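Local coordinates for effector protein Lem4 (lpg1101) (Legionella pneumophila subsp. pneumophila, PDB 6CGK) that acts as a membrane-associated protein tyrosine phosphatase of the haloacid dehalogenase superfamily, seen here as its magnesium-binding catalytic domain in an inactive form, at residues Ile19-Phe24 and Val137-Lys142; Ile90-Arg95 and Arg113-Tyr118; Phe149-Asp154 and Lys193-Asn198. The protein carries 1 engineered substitution. All blocks are in the same frame, centred on the assembly; numbering follows the deposited sequence.

Contact 1 (Ile19-Phe24 and Val137-Lys142). Engineered in segment 19-24: Asn23 (natural residue Asp). With MG (magnesium ion), chain C; PO4 (phosphate ion), chain B.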
loop_
_atom_site.group_PDB
_atom_site.type_symbol
_atom_site.label_atom_id
_atom_site.label_comp_id
_atom_site.label_asym_id
_atom_site.label_seq_id
_atom_site.Cartn_x
_atom_site.Cartn_y
_atom_site.Cartn_z
ATOM N N ILE A 19 8.027 -0.494 8.736
ATOM C CA ILE A 19 6.793 -0.703 7.977
ATOM C C ILE A 19 6.525 0.487 7.074
ATOM O O ILE A 19 6.662 1.650 7.488
ATOM C CB ILE A 19 5.596 -0.937 8.909
ATOM C CG1 ILE A 19 5.882 -2.140 9.804
ATOM C CG2 ILE A 19 4.305 -1.166 8.087
ATOM C CD1 ILE A 19 4.765 -2.317 10.881
ATOM N N VAL A 20 6.112 0.176 5.842
ATOM C CA VAL A 20 5.692 1.142 4.838
ATOM C C VAL A 20 4.186 0.964 4.674
ATOM O O VAL A 20 3.729 -0.083 4.201
ATOM C CB VAL A 20 6.432 0.923 3.511
ATOM C CG1 VAL A 20 5.876 1.831 2.416
ATOM C CG2 VAL A 20 7.949 1.118 3.707
ATOM N N TYR A 21 3.420 1.976 5.090
ATOM C CA TYR A 21 1.966 1.992 4.993
ATOM C C TYR A 21 1.581 2.838 3.793
ATOM O O TYR A 21 1.844 4.045 3.773
ATOM C CB TYR A 21 1.333 2.609 6.241
ATOM C CG TYR A 21 1.363 1.779 7.499
ATOM C CD1 TYR A 21 0.585 0.640 7.614
ATOM C CD2 TYR A 21 2.125 2.183 8.614
ATOM C CE1 TYR A 21 0.552 -0.102 8.787
ATOM C CE2 TYR A 21 2.113 1.436 9.786
ATOM C CZ TYR A 21 1.333 0.297 9.871
ATOM O OH TYR A 21 1.298 -0.425 11.041
ATOM N N LEU A 22 0.921 2.226 2.819
ATOM C CA LEU A 22 0.596 2.902 1.574
ATOM C C LEU A 22 -0.905 2.837 1.360
ATOM O O LEU A 22 -1.496 1.751 1.392
ATOM C CB LEU A 22 1.314 2.264 0.388
ATOM C CG LEU A 22 2.830 2.030 0.455
ATOM C CD1 LEU A 22 3.333 1.306 -0.780
ATOM C CD2 LEU A 22 3.571 3.352 0.639
ATOM N N ASN A 23 -1.510 3.998 1.152
ATOM C CA ASN A 23 -2.799 4.051 0.515
ATOM C C ASN A 23 -2.680 3.494 -0.907
ATOM O O ASN A 23 -1.597 3.452 -1.478
ATOM C CB ASN A 23 -3.285 5.502 0.490
ATOM C CG ASN A 23 -4.598 5.643 -0.128
ATOM O OD1 ASN A 23 -4.725 6.278 -1.170
ATOM N ND2 ASN A 23 -5.622 5.080 0.512
ATOM N N PHE A 24 -3.808 3.064 -1.484
ATOM C CA PHE A 24 -3.738 2.531 -2.852
ATOM C C PHE A 24 -4.208 3.533 -3.905
ATOM O O PHE A 24 -3.394 4.027 -4.686
ATOM C CB PHE A 24 -4.551 1.240 -2.990
ATOM C CG PHE A 24 -4.395 0.572 -4.331
ATOM C CD1 PHE A 24 -3.223 -0.140 -4.619
ATOM C CD2 PHE A 24 -5.397 0.642 -5.280
ATOM C CE1 PHE A 24 -3.078 -0.770 -5.871
ATOM C CE2 PHE A 24 -5.260 0.022 -6.537
ATOM C CZ PHE A 24 -4.088 -0.681 -6.827
ATOM N N VAL A 137 -3.712 0.983 14.017
ATOM C CA VAL A 137 -3.634 0.597 15.422
ATOM C C VAL A 137 -3.618 -0.917 15.544
ATOM O O VAL A 137 -2.788 -1.491 16.259
ATOM C CB VAL A 137 -4.789 1.219 16.222
ATOM C CG1 VAL A 137 -4.845 0.602 17.615
ATOM C CG2 VAL A 137 -4.618 2.737 16.291
ATOM N N SER A 138 -4.511 -1.592 14.811
ATOM C CA SER A 138 -4.559 -3.051 14.857
ATOM C C SER A 138 -3.256 -3.662 14.370
ATOM O O SER A 138 -2.767 -4.645 14.948
ATOM C CB SER A 138 -5.715 -3.577 14.018
ATOM O OG SER A 138 -6.959 -3.198 14.604
ATOM N N HIS A 139 -2.692 -3.113 13.295
ATOM C CA HIS A 139 -1.448 -3.680 12.791
ATOM C C HIS A 139 -0.317 -3.496 13.787
ATOM O O HIS A 139 0.451 -4.437 14.037
ATOM C CB HIS A 139 -1.050 -3.076 11.454
ATOM C CG HIS A 139 -0.006 -3.888 10.762
ATOM N ND1 HIS A 139 -0.298 -5.092 10.158
ATOM C CD2 HIS A 139 1.336 -3.744 10.687
ATOM C CE1 HIS A 139 0.816 -5.629 9.695
ATOM N NE2 HIS A 139 1.822 -4.835 10.010
ATOM N N GLU A 140 -0.187 -2.298 14.366
ATOM C CA GLU A 140 0.895 -2.078 15.332
ATOM C C GLU A 140 0.765 -2.987 16.542
ATOM O O GLU A 140 1.773 -3.329 17.181
ATOM C CB GLU A 140 0.924 -0.609 15.768
ATOM C CG GLU A 140 1.314 0.348 14.625
ATOM C CD GLU A 140 2.749 0.113 14.116
ATOM O OE1 GLU A 140 3.628 -0.337 14.896
ATOM O OE2 GLU A 140 2.999 0.395 12.927
ATOM N N GLU A 141 -0.452 -3.400 16.871
ATOM C CA GLU A 141 -0.659 -4.223 18.054
ATOM C C GLU A 141 -0.371 -5.699 17.815
ATOM O O GLU A 141 -0.359 -6.466 18.782
ATOM C CB GLU A 141 -2.082 -4.027 18.575
ATOM C CG GLU A 141 -2.250 -2.691 19.261
ATOM C CD GLU A 141 -3.676 -2.426 19.720
ATOM O OE1 GLU A 141 -4.544 -3.294 19.507
ATOM O OE2 GLU A 141 -3.925 -1.341 20.280
ATOM N N LYS A 142 -0.113 -6.108 16.574
ATOM C CA LYS A 142 0.307 -7.482 16.325
ATOM C C LYS A 142 1.599 -7.762 17.098
ATOM O O LYS A 142 2.461 -6.884 17.204
ATOM C CB LYS A 142 0.509 -7.721 14.828
ATOM C CG LYS A 142 -0.783 -7.585 14.015
ATOM C CD LYS A 142 -0.505 -7.830 12.526
ATOM C CE LYS A 142 -1.106 -9.143 12.064
ATOM N NZ LYS A 142 -0.216 -9.792 11.065
HETATM MG MG MG C . -6.199 7.293 -1.940
HETATM P P PO4 B . -8.061 4.258 -1.202
HETATM O O1 PO4 B . -7.071 3.191 -1.636
HETATM O O2 PO4 B . -8.451 4.169 0.271
HETATM O O3 PO4 B . -9.305 4.069 -2.058
HETATM O O4 PO4 B . -7.521 5.633 -1.533
HETATM O O HOH W 1 -7.676 8.405 -2.823
HETATM O O HOH W 2 -6.750 7.968 -0.049
#
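Glu140 OE2 is held by two donors: the phenol of Tyr21, with OH to OE2 at 2.7 Å, and the guanidinium of Arg150 through its NE. The bond joins the central strand of the parallel sheet in this haloacid dehalogenase domain to helix 132-140, which packs against the sheet. The carboxylate oxygen lies at the edge of the Tyr21 ring, near its plane, whereas the phenol oxygen reaches it from above the carboxylate plane, 39° out of it. Glu140 gets there by a bend in its own chain (chi2 -64°), which swings the acid in toward the strand. Its other oxygen, OE1, forms a salt bridge with Arg172, and the two arginines would be expected to favour the ionised acid. His139 packs beside this bond. Its CD2 approaches Tyr21 OH at 3.3 Å, and the two ring planes stand at 86°, while its ND1 is hydrogen-bonded to the hydroxyl of Tyr118. Ile19 contributes with both branches: CG2 lies over the centre of the Tyr21 ring, and CD1 meets the edge of the imidazole at His139 CD2, 3.7 Å away. At the far end of the strand, the engineered Asn23 binds the magnesium ion together with Asp25 and Asp155, and Phe24 N donates a hydrogen bond to phosphate O1 at 3.3 Å.

Contact 2 (Ile90-Arg95 and Arg113-Tyr118). With PO4 (phosphate ion), chain B.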
loop_
_atom_site.group_PDB
_atom_site.type_symbol
_atom_site.label_atom_id
_atom_site.label_comp_id
_atom_site.label_asym_id
_atom_site.label_seq_id
_atom_site.Cartn_x
_atom_site.Cartn_y
_atom_site.Cartn_z
ATOM N N ILE A 90 5.642 -4.113 3.705
ATOM C CA ILE A 90 4.719 -3.230 3.001
ATOM C C ILE A 90 3.304 -3.578 3.430
ATOM O O ILE A 90 2.921 -4.757 3.404
ATOM C CB ILE A 90 4.826 -3.375 1.470
ATOM C CG1 ILE A 90 6.273 -3.155 1.021
ATOM C CG2 ILE A 90 3.805 -2.437 0.769
ATOM C CD1 ILE A 90 6.454 -3.345 -0.539
ATOM N N VAL A 91 2.532 -2.562 3.813
ATOM C CA VAL A 91 1.135 -2.728 4.199
ATOM C C VAL A 91 0.316 -1.766 3.342
ATOM O O VAL A 91 0.555 -0.554 3.377
ATOM C CB VAL A 91 0.894 -2.436 5.693
ATOM C CG1 VAL A 91 -0.584 -2.599 6.015
ATOM C CG2 VAL A 91 1.727 -3.319 6.587
ATOM N N ILE A 92 -0.626 -2.293 2.559
ATOM C CA ILE A 92 -1.532 -1.453 1.760
ATOM C C ILE A 92 -2.846 -1.299 2.524
ATOM O O ILE A 92 -3.452 -2.293 2.954
ATOM C CB ILE A 92 -1.765 -2.033 0.358
ATOM C CG1 ILE A 92 -0.448 -1.974 -0.435
ATOM C CG2 ILE A 92 -2.903 -1.254 -0.319
ATOM C CD1 ILE A 92 -0.532 -2.603 -1.869
ATOM N N ILE A 93 -3.265 -0.057 2.764
ATOM C CA ILE A 93 -4.507 0.196 3.489
ATOM C C ILE A 93 -5.419 0.977 2.552
ATOM O O ILE A 93 -5.060 2.072 2.096
ATOM C CB ILE A 93 -4.300 0.963 4.811
ATOM C CG1 ILE A 93 -3.302 0.220 5.706
ATOM C CG2 ILE A 93 -5.650 1.141 5.523
ATOM C CD1 ILE A 93 -3.126 0.903 7.093
ATOM N N SER A 94 -6.584 0.421 2.253
ATOM C CA SER A 94 -7.362 0.987 1.153
ATOM C C SER A 94 -8.841 0.733 1.370
ATOM O O SER A 94 -9.229 -0.331 1.854
ATOM C CB SER A 94 -6.925 0.373 -0.189
ATOM O OG SER A 94 -7.761 0.802 -1.261
ATOM N N ARG A 95 -9.681 1.695 0.939
ATOM C CA ARG A 95 -11.121 1.464 0.883
ATOM C C ARG A 95 -11.558 0.736 -0.391
ATOM O O ARG A 95 -12.775 0.533 -0.567
ATOM C CB ARG A 95 -11.921 2.776 0.938
ATOM C CG ARG A 95 -11.533 3.752 1.987
ATOM C CD ARG A 95 -12.545 4.888 2.043
ATOM N NE ARG A 95 -12.191 5.849 3.085
ATOM C CZ ARG A 95 -11.371 6.882 2.903
ATOM N NH1 ARG A 95 -10.814 7.093 1.712
ATOM N NH2 ARG A 95 -11.112 7.704 3.912
ATOM N N ARG A 113 2.968 -11.517 -2.586
ATOM C CA ARG A 113 2.974 -12.612 -1.621
ATOM C C ARG A 113 3.188 -12.105 -0.200
ATOM O O ARG A 113 2.592 -12.628 0.747
ATOM C CB ARG A 113 4.077 -13.618 -1.956
ATOM N N ASN A 114 4.063 -11.114 -0.033
ATOM C CA ASN A 114 4.454 -10.649 1.299
ATOM C C ASN A 114 3.854 -9.305 1.637
ATOM O O ASN A 114 4.090 -8.803 2.738
ATOM C CB ASN A 114 5.982 -10.548 1.417
ATOM C CG ASN A 114 6.682 -11.908 1.336
ATOM O OD1 ASN A 114 7.675 -12.067 0.616
ATOM N ND2 ASN A 114 6.168 -12.882 2.068
ATOM N N ILE A 115 3.106 -8.695 0.719
ATOM C CA ILE A 115 2.438 -7.432 1.017
ATOM C C ILE A 115 1.147 -7.733 1.757
ATOM O O ILE A 115 0.343 -8.568 1.312
ATOM C CB ILE A 115 2.158 -6.648 -0.279
ATOM C CG1 ILE A 115 3.475 -6.289 -0.962
ATOM C CG2 ILE A 115 1.279 -5.395 0.026
ATOM C CD1 ILE A 115 3.292 -5.657 -2.361
ATOM N N ILE A 116 0.925 -7.033 2.877
ATOM C CA ILE A 116 -0.320 -7.140 3.622
ATOM C C ILE A 116 -1.305 -6.109 3.090
ATOM O O ILE A 116 -0.971 -4.927 2.961
ATOM C CB ILE A 116 -0.069 -6.932 5.124
ATOM C CG1 ILE A 116 0.841 -8.038 5.650
ATOM C CG2 ILE A 116 -1.407 -6.881 5.874
ATOM C CD1 ILE A 116 0.946 -8.039 7.134
ATOM N N ILE A 117 -2.510 -6.558 2.762
ATOM C CA ILE A 117 -3.542 -5.694 2.201
ATOM C C ILE A 117 -4.696 -5.631 3.193
ATOM O O ILE A 117 -5.297 -6.664 3.522
ATOM C CB ILE A 117 -4.031 -6.197 0.832
ATOM C CG1 ILE A 117 -2.886 -6.196 -0.182
ATOM C CG2 ILE A 117 -5.213 -5.334 0.373
ATOM C CD1 ILE A 117 -3.264 -6.920 -1.490
ATOM N N TYR A 118 -5.016 -4.420 3.650
ATOM C CA TYR A 118 -6.196 -4.187 4.491
ATOM C C TYR A 118 -7.213 -3.441 3.653
ATOM O O TYR A 118 -7.082 -2.220 3.451
ATOM C CB TYR A 118 -5.847 -3.386 5.747
ATOM C CG TYR A 118 -4.991 -4.150 6.716
ATOM C CD1 TYR A 118 -5.402 -5.375 7.238
ATOM C CD2 TYR A 118 -3.769 -3.641 7.114
ATOM C CE1 TYR A 118 -4.567 -6.084 8.185
ATOM C CE2 TYR A 118 -2.969 -4.318 8.052
ATOM C CZ TYR A 118 -3.375 -5.531 8.567
ATOM O OH TYR A 118 -2.541 -6.189 9.484
HETATM P P PO4 B . -8.061 4.258 -1.202
HETATM O O1 PO4 B . -7.071 3.191 -1.636
HETATM O O2 PO4 B . -8.451 4.169 0.271
HETATM O O3 PO4 B . -9.305 4.069 -2.058
HETATM O O4 PO4 B . -7.521 5.633 -1.533
HETATM O O HOH W 3 5.965 -6.887 2.845
#
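The parallel pairing of strand 89-93 with strand 116-118 brings Val91, Ile92 and Ile93 level with Ile116, Ile117 and Tyr118. Four backbone bonds run along the seam. Ile116 N donates to Ile90 O at 3.1 Å, and Ile92 N donates back to Ile116 O at 2.7 Å. Tyr118 N meets Ile92 O at 2.7 Å in an almost straight bond (N-H...O 178°), and Ser94 N closes the series on Tyr118 O at 2.9 Å. Where the pairing starts, a water bridges Ile90 N and Asn114 O. The two strands are the first and last elements of a beta-alpha-beta unit whose helix is 98-107, and strand 116-118 forms one border of the five-stranded sheet. On the face that carries Val91, Ile93 and Ile116, the Tyr118 ring folds back over its own strand and turns its CD2 side to strand 89-93: CD2 touches Val91 CG1 at 3.5 Å, Ile93 CG1 sits at the ring edge, and Ile116 CG2 lies over one ring face, toward the rim. Helix 132-140, which carries His139, packs on this side. On the other face, Ile92 CD1 abuts Ile115 CG2 at 3.8 Å. Beyond the paired part, segment 90-95 runs into the phosphate site. With its hydroxyl placed opposite its own backbone N (chi1 174°), Ser94 turns OG to phosphate O1, 2.5 Å away, consistent with the role of the motif II serine or threonine in this superfamily, and Arg95 N donates to phosphate O2 at 2.8 Å.

Contact 3 (Phe149-Asp154 and Lys193-Asn198)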
loop_
_atom_site.group_PDB
_atom_site.type_symbol
_atom_site.label_atom_id
_atom_site.label_comp_id
_atom_site.label_asym_id
_atom_site.label_seq_id
_atom_site.Cartn_x
_atom_site.Cartn_y
_atom_site.Cartn_z
ATOM N N PHE A 149 11.211 2.299 11.978
ATOM C CA PHE A 149 10.937 3.255 10.920
ATOM C C PHE A 149 9.524 3.080 10.389
ATOM O O PHE A 149 9.041 1.956 10.234
ATOM C CB PHE A 149 11.951 3.081 9.787
ATOM C CG PHE A 149 11.703 3.968 8.613
ATOM C CD1 PHE A 149 11.948 5.330 8.683
ATOM C CD2 PHE A 149 11.238 3.437 7.425
ATOM C CE1 PHE A 149 11.725 6.153 7.570
ATOM C CE2 PHE A 149 11.005 4.254 6.305
ATOM C CZ PHE A 149 11.259 5.610 6.383
ATOM N N ARG A 150 8.855 4.201 10.127
ATOM C CA ARG A 150 7.513 4.190 9.546
ATOM C C ARG A 150 7.448 5.179 8.396
ATOM O O ARG A 150 7.772 6.362 8.563
ATOM C CB ARG A 150 6.419 4.544 10.578
ATOM C CG ARG A 150 6.242 3.544 11.721
ATOM C CD ARG A 150 5.802 2.159 11.207
ATOM N NE ARG A 150 5.598 1.218 12.331
ATOM C CZ ARG A 150 6.573 0.504 12.902
ATOM N NH1 ARG A 150 7.830 0.613 12.471
ATOM N NH2 ARG A 150 6.294 -0.333 13.896
ATOM N N LEU A 151 7.010 4.693 7.238
ATOM C CA LEU A 151 6.731 5.529 6.080
ATOM C C LEU A 151 5.241 5.424 5.791
ATOM O O LEU A 151 4.693 4.316 5.778
ATOM C CB LEU A 151 7.559 5.084 4.863
ATOM C CG LEU A 151 7.237 5.761 3.525
ATOM C CD1 LEU A 151 7.446 7.269 3.590
ATOM C CD2 LEU A 151 8.068 5.147 2.403
ATOM N N ILE A 152 4.578 6.570 5.606
ATOM C CA ILE A 152 3.144 6.623 5.310
ATOM C C ILE A 152 2.963 7.529 4.118
ATOM O O ILE A 152 3.388 8.691 4.157
ATOM C CB ILE A 152 2.321 7.176 6.484
ATOM C CG1 ILE A 152 2.461 6.304 7.725
ATOM C CG2 ILE A 152 0.850 7.390 6.056
ATOM C CD1 ILE A 152 1.750 6.930 8.947
ATOM N N CYS A 153 2.323 7.012 3.072
ATOM C CA CYS A 153 1.971 7.792 1.891
ATOM C C CYS A 153 0.469 7.732 1.655
ATOM O O CYS A 153 -0.114 6.641 1.595
ATOM C CB CYS A 153 2.706 7.276 0.654
ATOM S SG CYS A 153 4.477 7.445 0.823
ATOM N N ASP A 154 -0.159 8.904 1.525
ATOM C CA ASP A 154 -1.577 8.984 1.203
ATOM C C ASP A 154 -1.822 10.236 0.375
ATOM O O ASP A 154 -1.205 11.276 0.617
ATOM C CB ASP A 154 -2.426 9.002 2.477
ATOM C CG ASP A 154 -3.823 8.477 2.261
ATOM O OD1 ASP A 154 -4.450 8.824 1.242
ATOM O OD2 ASP A 154 -4.301 7.714 3.125
ATOM N N LYS A 193 15.251 6.278 -0.834
ATOM C CA LYS A 193 16.424 6.765 -0.128
ATOM C C LYS A 193 16.132 6.900 1.364
ATOM O O LYS A 193 16.980 6.569 2.199
ATOM C CB LYS A 193 16.883 8.091 -0.737
ATOM C CG LYS A 193 18.085 8.685 -0.041
ATOM C CD LYS A 193 18.437 10.038 -0.606
ATOM C CE LYS A 193 18.799 9.955 -2.071
ATOM N NZ LYS A 193 19.740 11.059 -2.391
ATOM N N GLU A 194 14.920 7.349 1.717
ATOM C CA GLU A 194 14.561 7.508 3.126
ATOM C C GLU A 194 14.543 6.165 3.854
ATOM O O GLU A 194 15.015 6.064 4.993
ATOM C CB GLU A 194 13.195 8.198 3.261
ATOM C CG GLU A 194 13.121 9.651 2.757
ATOM C CD GLU A 194 11.740 10.297 2.980
ATOM O OE1 GLU A 194 10.737 9.558 3.166
ATOM O OE2 GLU A 194 11.658 11.549 2.964
ATOM N N ILE A 195 13.993 5.122 3.224
ATOM C CA ILE A 195 14.060 3.792 3.829
ATOM C C ILE A 195 15.511 3.411 4.104
ATOM O O ILE A 195 15.885 3.079 5.233
ATOM C CB ILE A 195 13.382 2.745 2.933
ATOM C CG1 ILE A 195 11.885 3.010 2.829
ATOM C CG2 ILE A 195 13.639 1.357 3.481
ATOM C CD1 ILE A 195 11.210 2.186 1.731
ATOM N N LEU A 196 16.354 3.454 3.069
ATOM C CA LEU A 196 17.733 2.996 3.226
ATOM C C LEU A 196 18.493 3.841 4.241
ATOM O O LEU A 196 19.351 3.328 4.972
ATOM C CB LEU A 196 18.458 3.027 1.876
ATOM C CG LEU A 196 17.984 2.067 0.789
ATOM C CD1 LEU A 196 18.966 2.100 -0.376
ATOM C CD2 LEU A 196 17.862 0.659 1.334
ATOM N N THR A 197 18.213 5.147 4.275
ATOM C CA THR A 197 18.884 6.039 5.224
ATOM C C THR A 197 18.478 5.764 6.667
ATOM O O THR A 197 19.251 6.047 7.583
ATOM C CB THR A 197 18.584 7.505 4.888
ATOM O OG1 THR A 197 19.009 7.794 3.547
ATOM C CG2 THR A 197 19.312 8.422 5.845
ATOM N N ASN A 198 17.282 5.225 6.899
ATOM C CA ASN A 198 16.774 5.040 8.250
ATOM C C ASN A 198 16.686 3.583 8.693
ATOM O O ASN A 198 16.278 3.328 9.826
ATOM C CB ASN A 198 15.390 5.687 8.388
ATOM C CG ASN A 198 15.439 7.193 8.267
ATOM O OD1 ASN A 198 15.664 7.895 9.245
ATOM N ND2 ASN A 198 15.223 7.699 7.063
#
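Phe149 makes the largest single contribution to this contact, its ring inserted between the backbone of segment 149-154 and helix 188-198. A chi1 of 177° sends CG from CB out toward the helix. CD1 then comes up against Asn198 CB at 3.5 Å, and CE1 lies 3.9 Å from Asn198 ND2, with the ring and amide planes nearly parallel, 9° apart. Across the ring from CD1, CE2 meets Ile195 CG1 at 3.8 Å. The tip, CZ, reaches the helix backbone at Glu194 O, 4.0 Å off. That same carbonyl accepts the Asn198 amide, ND2 to O at 2.6 Å, a side-chain bond that fixes the amide beside the phenyl group. Further along the strand, Leu151 CD1 rests 4.0 Å from Glu194 OE1, whose polar partner is His179 on strand 176-180. Through Phe149 and Leu151, helix 188-198 packs against strand 150-154 of the haloacid dehalogenase fold. No hydrogen bond crosses between the two segments: Asn198 ND2 is bonded within the helix and Glu194 OE1 to His179, so the contact between these segments is largely van der Waals packing around one aromatic ring.

All three contacts reach one parallel sheet, with strand 19-23 of contact 1 lying between the strands of the other two. Val20 O to Val91 N at 2.8 Å ties it to contact 2, and Tyr21 N to Leu151 O, also 2.8 Å, ties it to contact 3. Polar side chains extend the links: His139 ND1 lies 2.6 Å from Tyr118 OH, and Glu140 OE2 2.8 Å from Arg150 NE. Contacts 1 and 2 have centres about 8 Å apart and share the phosphate. Contact 3 lies about 16 Å, centre to centre, from contact 2, yet its strand leads to Asp154, which packs against Asn23 beside the metal site and precedes the magnesium ligand Asp155.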